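Local coordinates for protein hydrolase (Rhizobium meliloti, PDB 5HOE) that acts as an octameric carbohydrate acetylesterase of the SGNH hydrolase clan, probably cleaving ester bonds to release acetyl groups from sugar substrates, at residues A[70-75]-A[126-131]; A[74-77]-A[81-84]; A[107-110]-A[115-118]. One frame throughout, in Å; residues are numbered along the deposited sequence.

Contact 1: A[70-75]-A[126-131]; sequences RTTSLD and GKLVGQ
Leu128 sets CG beside its backbone N (chi1 -58°), whereas Lys127 sends its CG anti to the backbone N (chi1 -176°) and continues fully extended. From one face of helix 118-133 the two side chains thus reach the loop at Thr72 and Ser73. The setting is the alpha/beta fold of the SGNH hydrolases, in which the loop after strand 60-66 packs here against the helix that follows strand 100-104. The isopropyl end of Leu128 bears on a peptide carbonyl: CD2 lies 3.6 Å and CD1 3.9 Å from Thr72 O. CD1 also lies 4.0 Å from Thr72 CA and 4.2 Å from Thr72 CB. At the next loop residue, the aliphatic shaft of Lys127 passes alongside the serine, with CD 4.0 Å from Ser73 CB.

No hydrogen bond crosses between the segments, and only 151 Å² is buried, so this is light van der Waals packing. The polar ends are engaged with other parts of the chain: Thr72 OG1 with Asp109, Ser73 OG with Arg116, and Lys127 NZ with Ser85 OG at the start of helix 84-95. Asn78 of a neighbouring subunit also packs on Lys127. The loop is braced from within by Thr71, whose OG1 donates to Leu74 O over 2.8 Å, in the carbonyl plane and on a lone pair, at a C=O...O angle of 119°.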
ATOM      1  N   ARG A  70       4.445  -6.056  23.394  1.00 12.46           N
ATOM      2  CA  ARG A  70       3.422  -5.178  22.819  1.00 11.47           C
ATOM      3  C   ARG A  70       3.695  -3.710  23.106  1.00 11.33           C
ATOM      4  O   ARG A  70       4.066  -3.327  24.228  1.00 12.63           O
ATOM      5  CB  ARG A  70       2.035  -5.547  23.367  1.00 14.22           C
ATOM      6  CG  ARG A  70       0.902  -4.637  22.883  1.00 14.82           C
ATOM      7  CD  ARG A  70      -0.417  -5.094  23.426  1.00 12.78           C
ATOM      8  NE  ARG A  70      -1.053  -6.076  22.575  1.00 14.10           N
ATOM      9  CZ  ARG A  70      -1.890  -7.024  22.994  1.00 12.68           C
ATOM     10  NH1 ARG A  70      -2.157  -7.227  24.283  1.00 13.43           N
ATOM     11  NH2 ARG A  70      -2.464  -7.794  22.102  1.00 13.25           N
ATOM     12  N   THR A  71       3.498  -2.886  22.074  1.00 11.88           N
ATOM     13  CA  THR A  71       3.603  -1.427  22.143  1.00 11.41           C
ATOM     14  C   THR A  71       2.206  -0.788  22.181  1.00 11.93           C
ATOM     15  O   THR A  71       1.193  -1.419  21.868  1.00 13.36           O
ATOM     16  CB  THR A  71       4.317  -0.895  20.906  1.00 12.23           C
ATOM     17  OG1 THR A  71       3.472  -1.060  19.747  1.00 14.34           O
ATOM     18  CG2 THR A  71       5.663  -1.577  20.695  1.00 14.80           C
ATOM     19  N   THR A  72       2.156   0.517  22.464  1.00 13.19           N
ATOM     20  CA  THR A  72       0.866   1.211  22.374  1.00 13.03           C
ATOM     21  C   THR A  72       0.344   1.233  20.924  1.00 14.57           C
ATOM     22  O   THR A  72      -0.788   0.801  20.634  1.00 14.36           O
ATOM     23  CB  THR A  72       0.949   2.650  22.924  1.00 13.92           C
ATOM     24  OG1 THR A  72       1.814   3.458  22.118  1.00 15.22           O
ATOM     25  CG2 THR A  72       1.377   2.697  24.383  1.00 14.78           C
ATOM     26  N   SER A  73       1.170   1.738  19.989  1.00 15.25           N
ATOM     27  CA  SER A  73       0.694   2.057  18.649  1.00 14.07           C
ATOM     28  C   SER A  73       1.797   1.992  17.613  1.00 15.31           C
ATOM     29  O   SER A  73       1.716   2.681  16.581  1.00 17.04           O
ATOM     30  CB  SER A  73       0.081   3.452  18.616  1.00 15.26           C
ATOM     31  OG  SER A  73       1.000   4.440  19.061  1.00 17.33           O
ATOM     32  N   LEU A  74       2.818   1.181  17.853  1.00 15.41           N
ATOM     33  CA  LEU A  74       3.972   1.096  16.967  1.00 15.54           C
ATOM     34  C   LEU A  74       4.058  -0.279  16.323  1.00 16.96           C
ATOM     35  O   LEU A  74       3.871  -1.299  16.990  1.00 18.25           O
ATOM     36  CB  LEU A  74       5.264   1.322  17.752  1.00 17.07           C
ATOM     37  CG  LEU A  74       5.516   2.717  18.298  1.00 21.65           C
ATOM     38  CD1 LEU A  74       6.533   2.620  19.416  1.00 20.92           C
ATOM     39  CD2 LEU A  74       6.052   3.596  17.176  1.00 25.30           C
ATOM     40  N   ASP A  75       4.413  -0.310  15.041  1.00 17.40           N
ATOM     41  CA  ASP A  75       4.744  -1.569  14.379  1.00 17.37           C
ATOM     42  C   ASP A  75       6.193  -1.944  14.700  1.00 18.69           C
ATOM     43  O   ASP A  75       7.113  -1.166  14.440  1.00 21.49           O
ATOM     44  CB  ASP A  75       4.582  -1.449  12.868  1.00 21.62           C
ATOM     45  CG  ASP A  75       3.142  -1.258  12.431  1.00 24.41           C
ATOM     46  OD1 ASP A  75       2.206  -1.683  13.137  1.00 21.00           O
ATOM     47  OD2 ASP A  75       2.942  -0.678  11.348  1.00 30.38           O
ATOM     48  N   GLY A 126      -3.114   7.457  24.358  1.00 13.45           N
ATOM     49  CA  GLY A 126      -4.331   8.190  24.059  1.00 14.74           C
ATOM     50  C   GLY A 126      -5.112   7.567  22.920  1.00 15.19           C
ATOM     51  O   GLY A 126      -6.344   7.560  22.939  1.00 16.25           O
ATOM     52  N   LYS A 127      -4.404   7.046  21.909  1.00 14.90           N
ATOM     53  CA  LYS A 127      -5.070   6.331  20.825  1.00 13.26           C
ATOM     54  C   LYS A 127      -5.866   5.152  21.373  1.00 13.88           C
ATOM     55  O   LYS A 127      -7.015   4.922  20.965  1.00 13.69           O
ATOM     56  CB  LYS A 127      -4.033   5.850  19.798  1.00 13.83           C
ATOM     57  CG  LYS A 127      -4.634   5.178  18.596  1.00 13.80           C
ATOM     58  CD  LYS A 127      -3.581   4.703  17.634  1.00 13.91           C
ATOM     59  CE  LYS A 127      -4.216   4.099  16.391  1.00 15.87           C
ATOM     60  NZ  LYS A 127      -3.204   3.507  15.453  1.00 17.98           N
ATOM     61  N   LEU A 128      -5.270   4.390  22.295  1.00 14.21           N
ATOM     62  CA  LEU A 128      -5.963   3.237  22.858  1.00 13.41           C
ATOM     63  C   LEU A 128      -7.165   3.672  23.689  1.00 14.32           C
ATOM     64  O   LEU A 128      -8.231   3.063  23.606  1.00 14.93           O
ATOM     65  CB  LEU A 128      -4.995   2.391  23.698  1.00 14.53           C
ATOM     66  CG  LEU A 128      -3.754   1.850  22.994  1.00 13.58           C
ATOM     67  CD1 LEU A 128      -2.821   1.160  23.985  1.00 14.68           C
ATOM     68  CD2 LEU A 128      -4.189   0.927  21.864  1.00 14.07           C
ATOM     69  N   VAL A 129      -7.017   4.735  24.476  1.00 13.65           N
ATOM     70  CA  VAL A 129      -8.134   5.224  25.272  1.00 14.45           C
ATOM     71  C   VAL A 129      -9.301   5.597  24.362  1.00 14.82           C
ATOM     72  O   VAL A 129     -10.462   5.254  24.629  1.00 15.96           O
ATOM     73  CB  VAL A 129      -7.691   6.404  26.157  1.00 16.00           C
ATOM     74  CG1 VAL A 129      -8.894   7.018  26.917  1.00 15.97           C
ATOM     75  CG2 VAL A 129      -6.644   5.977  27.157  1.00 16.13           C
ATOM     76  N   GLY A 130      -9.001   6.296  23.266  1.00 15.28           N
ATOM     77  CA  GLY A 130     -10.029   6.658  22.305  1.00 14.20           C
ATOM     78  C   GLY A 130     -10.721   5.455  21.685  1.00 14.52           C
ATOM     79  O   GLY A 130     -11.918   5.501  21.408  1.00 17.59           O
ATOM     80  N   GLN A 131      -9.974   4.374  21.425  1.00 14.14           N
ATOM     81  CA  GLN A 131     -10.587   3.169  20.871  1.00 14.26           C
ATOM     82  C   GLN A 131     -11.593   2.572  21.845  1.00 15.19           C
ATOM     83  O   GLN A 131     -12.625   2.044  21.428  1.00 16.25           O
ATOM     84  CB  GLN A 131      -9.511   2.134  20.518  1.00 14.40           C
ATOM     85  CG  GLN A 131      -8.715   2.494  19.288  1.00 13.53           C
ATOM     86  CD  GLN A 131      -7.560   1.582  19.014  1.00 13.94           C
ATOM     87  OE1 GLN A 131      -7.055   0.911  19.909  1.00 15.35           O
ATOM     88  NE2 GLN A 131      -7.118   1.563  17.760  1.00 14.50           N
TER

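Contact 2: A[74-77]-A[81-84]; sequences LDDP and RLNG
Asp76 and Leu82 form one close-packed part of this contact, their side chains extending together in one direction, with Asp76 CB 3.6 Å from Leu82 CD1. The same methyl stands 3.7 Å from Asp76 OD2, so it runs alongside the carboxylate as well as its stem. The acid group has its own polar partners: OD2 bonds to Tyr113 OH, and OD1 takes the backbone N-H of Asn78, closing an Asx turn through Pro77. A second close approach is made by Leu74 O, which rests 3.4 Å from Asn83 CB. Asn83 CA, also 3.4 Å from Leu74 O, adds a bent CA-H...O contact to the same carbonyl.

Asn83 is the N-cap of helix 84-95. Its CG lies anti to the backbone N (chi1 -175°), which carries the amide to the loop 74-77 while OD1 caps Thr86 N and meets Ser85 OG. With the oxygen occupied in this way, the amide nitrogen faces Asp75.

The looser side of the contact, toward the exposed Asp75, is joined by that nitrogen. Asn83 ND2 donates to Asp75 OD1 at 3.0 Å along a nearly straight path (169°), staying close to its own amide plane but arriving from above the carboxylate, 49° out of that plane. Between Asp76 and Leu82 a water bridges the backbones, accepting from Asp76 N at 2.8 Å and, more distantly, from Leu82 N at 3.3 Å.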
ATOM      1  N   LEU A  74       2.818   1.181  17.853  1.00 15.41           N
ATOM      2  CA  LEU A  74       3.972   1.096  16.967  1.00 15.54           C
ATOM      3  C   LEU A  74       4.058  -0.279  16.323  1.00 16.96           C
ATOM      4  O   LEU A  74       3.871  -1.299  16.990  1.00 18.25           O
ATOM      5  CB  LEU A  74       5.264   1.322  17.752  1.00 17.07           C
ATOM      6  CG  LEU A  74       5.516   2.717  18.298  1.00 21.65           C
ATOM      7  CD1 LEU A  74       6.533   2.620  19.416  1.00 20.92           C
ATOM      8  CD2 LEU A  74       6.052   3.596  17.176  1.00 25.30           C
ATOM      9  N   ASP A  75       4.413  -0.310  15.041  1.00 17.40           N
ATOM     10  CA  ASP A  75       4.744  -1.569  14.379  1.00 17.37           C
ATOM     11  C   ASP A  75       6.193  -1.944  14.700  1.00 18.69           C
ATOM     12  O   ASP A  75       7.113  -1.166  14.440  1.00 21.49           O
ATOM     13  CB  ASP A  75       4.582  -1.449  12.868  1.00 21.62           C
ATOM     14  CG  ASP A  75       3.142  -1.258  12.431  1.00 24.41           C
ATOM     15  OD1 ASP A  75       2.206  -1.683  13.137  1.00 21.00           O
ATOM     16  OD2 ASP A  75       2.942  -0.678  11.348  1.00 30.38           O
ATOM     17  N   ASP A  76       6.393  -3.117  15.281  1.00 17.21           N
ATOM     18  CA  ASP A  76       7.745  -3.595  15.566  1.00 17.76           C
ATOM     19  C   ASP A  76       8.369  -4.176  14.293  1.00 18.57           C
ATOM     20  O   ASP A  76       7.715  -4.939  13.565  1.00 19.45           O
ATOM     21  CB  ASP A  76       7.699  -4.662  16.664  1.00 18.62           C
ATOM     22  CG  ASP A  76       9.074  -5.046  17.205  1.00 18.56           C
ATOM     23  OD1 ASP A  76       9.860  -5.703  16.494  1.00 20.54           O
ATOM     24  OD2 ASP A  76       9.351  -4.741  18.386  1.00 20.08           O
ATOM     25  N   PRO A  77       9.636  -3.855  14.011  1.00 20.33           N
ATOM     26  CA  PRO A  77      10.222  -4.272  12.729  1.00 21.04           C
ATOM     27  C   PRO A  77      10.345  -5.765  12.568  1.00 20.25           C
ATOM     28  O   PRO A  77      10.381  -6.246  11.436  1.00 22.99           O
ATOM     29  CB  PRO A  77      11.601  -3.589  12.713  1.00 22.93           C
ATOM     30  CG  PRO A  77      11.896  -3.228  14.096  1.00 22.93           C
ATOM     31  CD  PRO A  77      10.571  -3.045  14.811  1.00 22.01           C
ATOM     32  N   ARG A  81       2.952  -8.854  15.293  1.00 15.15           N
ATOM     33  CA  ARG A  81       1.896  -9.058  16.279  1.00 16.25           C
ATOM     34  C   ARG A  81       1.803  -7.954  17.332  1.00 15.92           C
ATOM     35  O   ARG A  81       0.884  -8.000  18.160  1.00 15.54           O
ATOM     36  CB  ARG A  81       2.132 -10.403  16.999  1.00 17.19           C
ATOM     37  CG  ARG A  81       2.024 -11.661  16.098  1.00 17.73           C
ATOM     38  CD  ARG A  81       2.478 -12.927  16.811  1.00 19.32           C
ATOM     39  NE  ARG A  81       3.930 -12.944  17.031  1.00 20.84           N
ATOM     40  CZ  ARG A  81       4.617 -13.984  17.498  1.00 24.82           C
ATOM     41  NH1 ARG A  81       4.007 -15.135  17.773  1.00 28.48           N
ATOM     42  NH2 ARG A  81       5.925 -13.875  17.673  1.00 27.25           N
ATOM     43  N   LEU A  82       2.722  -6.973  17.334  1.00 15.57           N
ATOM     44  CA  LEU A  82       3.028  -6.230  18.551  1.00 13.37           C
ATOM     45  C   LEU A  82       2.382  -4.844  18.663  1.00 13.43           C
ATOM     46  O   LEU A  82       2.544  -4.192  19.702  1.00 17.69           O
ATOM     47  CB  LEU A  82       4.546  -6.125  18.749  1.00 14.83           C
ATOM     48  CG  LEU A  82       5.259  -7.475  18.784  1.00 14.91           C
ATOM     49  CD1 LEU A  82       6.762  -7.267  19.002  1.00 14.35           C
ATOM     50  CD2 LEU A  82       4.680  -8.395  19.841  1.00 15.84           C
ATOM     51  N   ASN A  83       1.666  -4.365  17.653  1.00 13.85           N
ATOM     52  CA  ASN A  83       1.021  -3.056  17.745  1.00 13.69           C
ATOM     53  C   ASN A  83      -0.280  -3.195  18.541  1.00 13.73           C
ATOM     54  O   ASN A  83      -1.242  -3.819  18.087  1.00 15.08           O
ATOM     55  CB  ASN A  83       0.772  -2.526  16.330  1.00 15.42           C
ATOM     56  CG  ASN A  83       0.219  -1.113  16.312  1.00 13.83           C
ATOM     57  OD1 ASN A  83      -0.557  -0.711  17.188  1.00 15.31           O
ATOM     58  ND2 ASN A  83       0.585  -0.360  15.292  1.00 16.65           N
ATOM     59  N   GLY A  84      -0.328  -2.604  19.724  1.00 13.52           N
ATOM     60  CA  GLY A  84      -1.511  -2.748  20.558  1.00 14.56           C
ATOM     61  C   GLY A  84      -2.764  -2.184  19.907  1.00 14.43           C
ATOM     62  O   GLY A  84      -3.849  -2.784  19.981  1.00 13.17           O
TER
HETATM   63  O   HOH W   1       4.239  -4.945  15.263  1.00 18.85           O

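Contact 3: A[107-110]-A[115-118]; sequences TNDT and HRTP. With PO4 (phosphate ion), chain E.
The carboxylate of Asp109 and the guanidinium of Arg116 come together at the ends of side chains that run alongside each other, their planes turned 47° apart. They meet as a salt bridge through one branch of each, Arg116 NH1 standing 2.9 Å from Asp109 OD2. The N-H is poorly aimed, with an angle of 127° that marks the hydrogen bond as weak. Arg116 CD lies 3.8 Å from Asp109 OD2, and from there the bend at chi3 turns the guanidinium so that NH1 comes to the acid. Both partners are shared: Asp109 OD2 is bound more strongly by Thr72 OG1, and Arg116 NH1 also bonds to Ser73 OG. A water supplements the bridge at backbone level, donating to Asp109 O at 2.7 Å and accepting from Arg116 N at 3.0 Å.

Residues 107-110 contain the Asn-Asp pair of the GxND block of SGNH hydrolases, here wound into a short 3-10 turn. Thr107 O accepts twice from Thr110, from OG1 at 2.7 Å and from N at 3.1 Å. The third flat group, the Asn108 amide, points to a phosphate probably taken up from the crystallisation liquor, ND2 donating to its O1 over 2.9 Å at 168°. Ser25 N, Ala69 N and His209 NE2 bind the same ion, consistent with an anion site at the oxyanion hole.

A second bond, to Arg70 O, probably keeps the Asn108 nitrogen turned to this site, whereas the Asp109-Arg116 pair relies more on charge than on aim.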
ATOM      1  N   THR A 107       5.999   0.672  28.156  1.00 14.03           N
ATOM      2  CA  THR A 107       7.386   0.285  28.383  1.00 13.98           C
ATOM      3  C   THR A 107       8.080  -0.084  27.075  1.00 13.97           C
ATOM      4  O   THR A 107       9.224   0.319  26.831  1.00 14.32           O
ATOM      5  CB  THR A 107       7.459  -0.876  29.363  1.00 14.64           C
ATOM      6  OG1 THR A 107       6.837  -0.507  30.597  1.00 16.07           O
ATOM      7  CG2 THR A 107       8.918  -1.274  29.610  1.00 18.21           C
ATOM      8  N   ASN A 108       7.392  -0.818  26.194  1.00 12.43           N
ATOM      9  CA  ASN A 108       8.078  -1.267  24.985  1.00 11.65           C
ATOM     10  C   ASN A 108       8.266  -0.147  23.981  1.00 12.34           C
ATOM     11  O   ASN A 108       9.210  -0.202  23.183  1.00 14.49           O
ATOM     12  CB  ASN A 108       7.384  -2.487  24.397  1.00 12.48           C
ATOM     13  CG  ASN A 108       7.529  -3.670  25.293  1.00 13.00           C
ATOM     14  OD1 ASN A 108       8.642  -3.947  25.774  1.00 16.47           O
ATOM     15  ND2 ASN A 108       6.436  -4.364  25.563  1.00 13.34           N
ATOM     16  N   ASP A 109       7.438   0.892  24.041  1.00 13.28           N
ATOM     17  CA  ASP A 109       7.659   2.040  23.181  1.00 12.23           C
ATOM     18  C   ASP A 109       8.977   2.762  23.485  1.00 12.66           C
ATOM     19  O   ASP A 109       9.437   3.560  22.647  1.00 14.04           O
ATOM     20  CB  ASP A 109       6.550   3.064  23.389  1.00 13.42           C
ATOM     21  CG  ASP A 109       5.149   2.562  23.038  1.00 14.33           C
ATOM     22  OD1 ASP A 109       4.731   1.442  23.441  1.00 15.00           O
ATOM     23  OD2 ASP A 109       4.424   3.373  22.426  1.00 17.68           O
ATOM     24  N   THR A 110       9.570   2.540  24.665  1.00 14.11           N
ATOM     25  CA  THR A 110      10.831   3.175  25.039  1.00 14.52           C
ATOM     26  C   THR A 110      12.056   2.469  24.470  1.00 14.71           C
ATOM     27  O   THR A 110      13.175   2.944  24.703  1.00 14.36           O
ATOM     28  CB  THR A 110      10.993   3.274  26.568  1.00 14.79           C
ATOM     29  OG1 THR A 110      11.352   1.997  27.134  1.00 14.77           O
ATOM     30  CG2 THR A 110       9.722   3.847  27.251  1.00 17.19           C
ATOM     31  N   HIS A 115      12.770   5.124  18.804  1.00 17.70           N
ATOM     32  CA  HIS A 115      13.065   6.566  18.765  1.00 18.38           C
ATOM     33  C   HIS A 115      11.823   7.418  19.026  1.00 18.28           C
ATOM     34  O   HIS A 115      11.571   8.421  18.352  1.00 20.79           O
ATOM     35  CB  HIS A 115      13.737   6.944  17.444  1.00 21.25           C
ATOM     36  CG  HIS A 115      14.991   6.175  17.184  1.00 24.83           C
ATOM     37  ND1 HIS A 115      16.191   6.493  17.784  1.00 27.35           N
ATOM     38  CD2 HIS A 115      15.221   5.070  16.438  1.00 28.00           C
ATOM     39  CE1 HIS A 115      17.114   5.629  17.395  1.00 30.28           C
ATOM     40  NE2 HIS A 115      16.552   4.761  16.574  1.00 30.38           N
ATOM     41  N   ARG A 116      11.045   7.028  20.031  1.00 17.10           N
ATOM     42  CA  ARG A 116       9.821   7.740  20.380  1.00 17.58           C
ATOM     43  C   ARG A 116      10.093   8.654  21.573  1.00 17.78           C
ATOM     44  O   ARG A 116      10.834   8.290  22.486  1.00 20.00           O
ATOM     45  CB  ARG A 116       8.696   6.742  20.721  1.00 21.43           C
ATOM     46  CG  ARG A 116       7.314   7.336  20.800  1.00 27.25           C
ATOM     47  CD  ARG A 116       6.212   6.254  20.703  1.00 29.64           C
ATOM     48  NE  ARG A 116       5.502   6.264  19.415  1.00 29.65           N
ATOM     49  CZ  ARG A 116       4.281   5.755  19.239  1.00 29.83           C
ATOM     50  NH1 ARG A 116       3.653   5.191  20.270  1.00 28.82           N
ATOM     51  NH2 ARG A 116       3.687   5.797  18.046  1.00 29.73           N
ATOM     52  N   THR A 117       9.486   9.843  21.562  1.00 16.51           N
ATOM     53  CA  THR A 117       9.554  10.736  22.711  1.00 16.41           C
ATOM     54  C   THR A 117       8.519  10.304  23.746  1.00 15.53           C
ATOM     55  O   THR A 117       7.531   9.654  23.408  1.00 15.27           O
ATOM     56  CB  THR A 117       9.196  12.165  22.301  1.00 18.73           C
ATOM     57  OG1 THR A 117       7.822  12.206  21.883  1.00 18.25           O
ATOM     58  CG2 THR A 117      10.097  12.688  21.180  1.00 19.44           C
ATOM     59  N   PRO A 118       8.706  10.681  25.011  1.00 15.92           N
ATOM     60  CA  PRO A 118       7.669  10.382  26.022  1.00 17.22           C
ATOM     61  C   PRO A 118       6.275  10.868  25.643  1.00 15.76           C
ATOM     62  O   PRO A 118       5.295  10.133  25.840  1.00 14.93           O
ATOM     63  CB  PRO A 118       8.216  11.053  27.291  1.00 17.97           C
ATOM     64  CG  PRO A 118       9.697  11.003  27.089  1.00 18.20           C
ATOM     65  CD  PRO A 118       9.919  11.243  25.629  1.00 17.34           C
TER
HETATM   66  P   PO4 E 301       8.320  -6.962  27.400  1.00 30.84           P
HETATM   67  O1  PO4 E 301       6.865  -6.732  27.106  1.00 20.59           O
HETATM   68  O2  PO4 E 301       8.807  -5.905  28.356  1.00 63.45           O
HETATM   69  O3  PO4 E 301       8.718  -8.341  27.863  1.00 23.18           O
HETATM   70  O4  PO4 E 301       9.125  -6.931  26.141  1.00 26.60           O
HETATM   71  O   HOH W   2      11.745   4.814  21.976  1.00 16.14           O

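In the fold
Contacts 1 and 2 start from the same loop after strand 60-66 and share Leu74 and Asp75; contact 3 belongs to the loop after strand 100-104, leading into the helix of contact 1. Contact 1 lies nearest the chain's centre, about 11 Å away, and is van der Waals packing, partly methyls on a carbonyl oxygen, without a hydrogen bond across. Contact 2, farther out, mixes buried packing with a water and a hydrogen bond to the exposed Asp75, while contact 3 pairs charges and its Asn108 reaches the phosphate. Thr71 N and O pair with Leu82 O and Gly84 N, and Thr72 OG1 meets Asp109 OD2 at 2.6 Å, so 70-75 ties all three together.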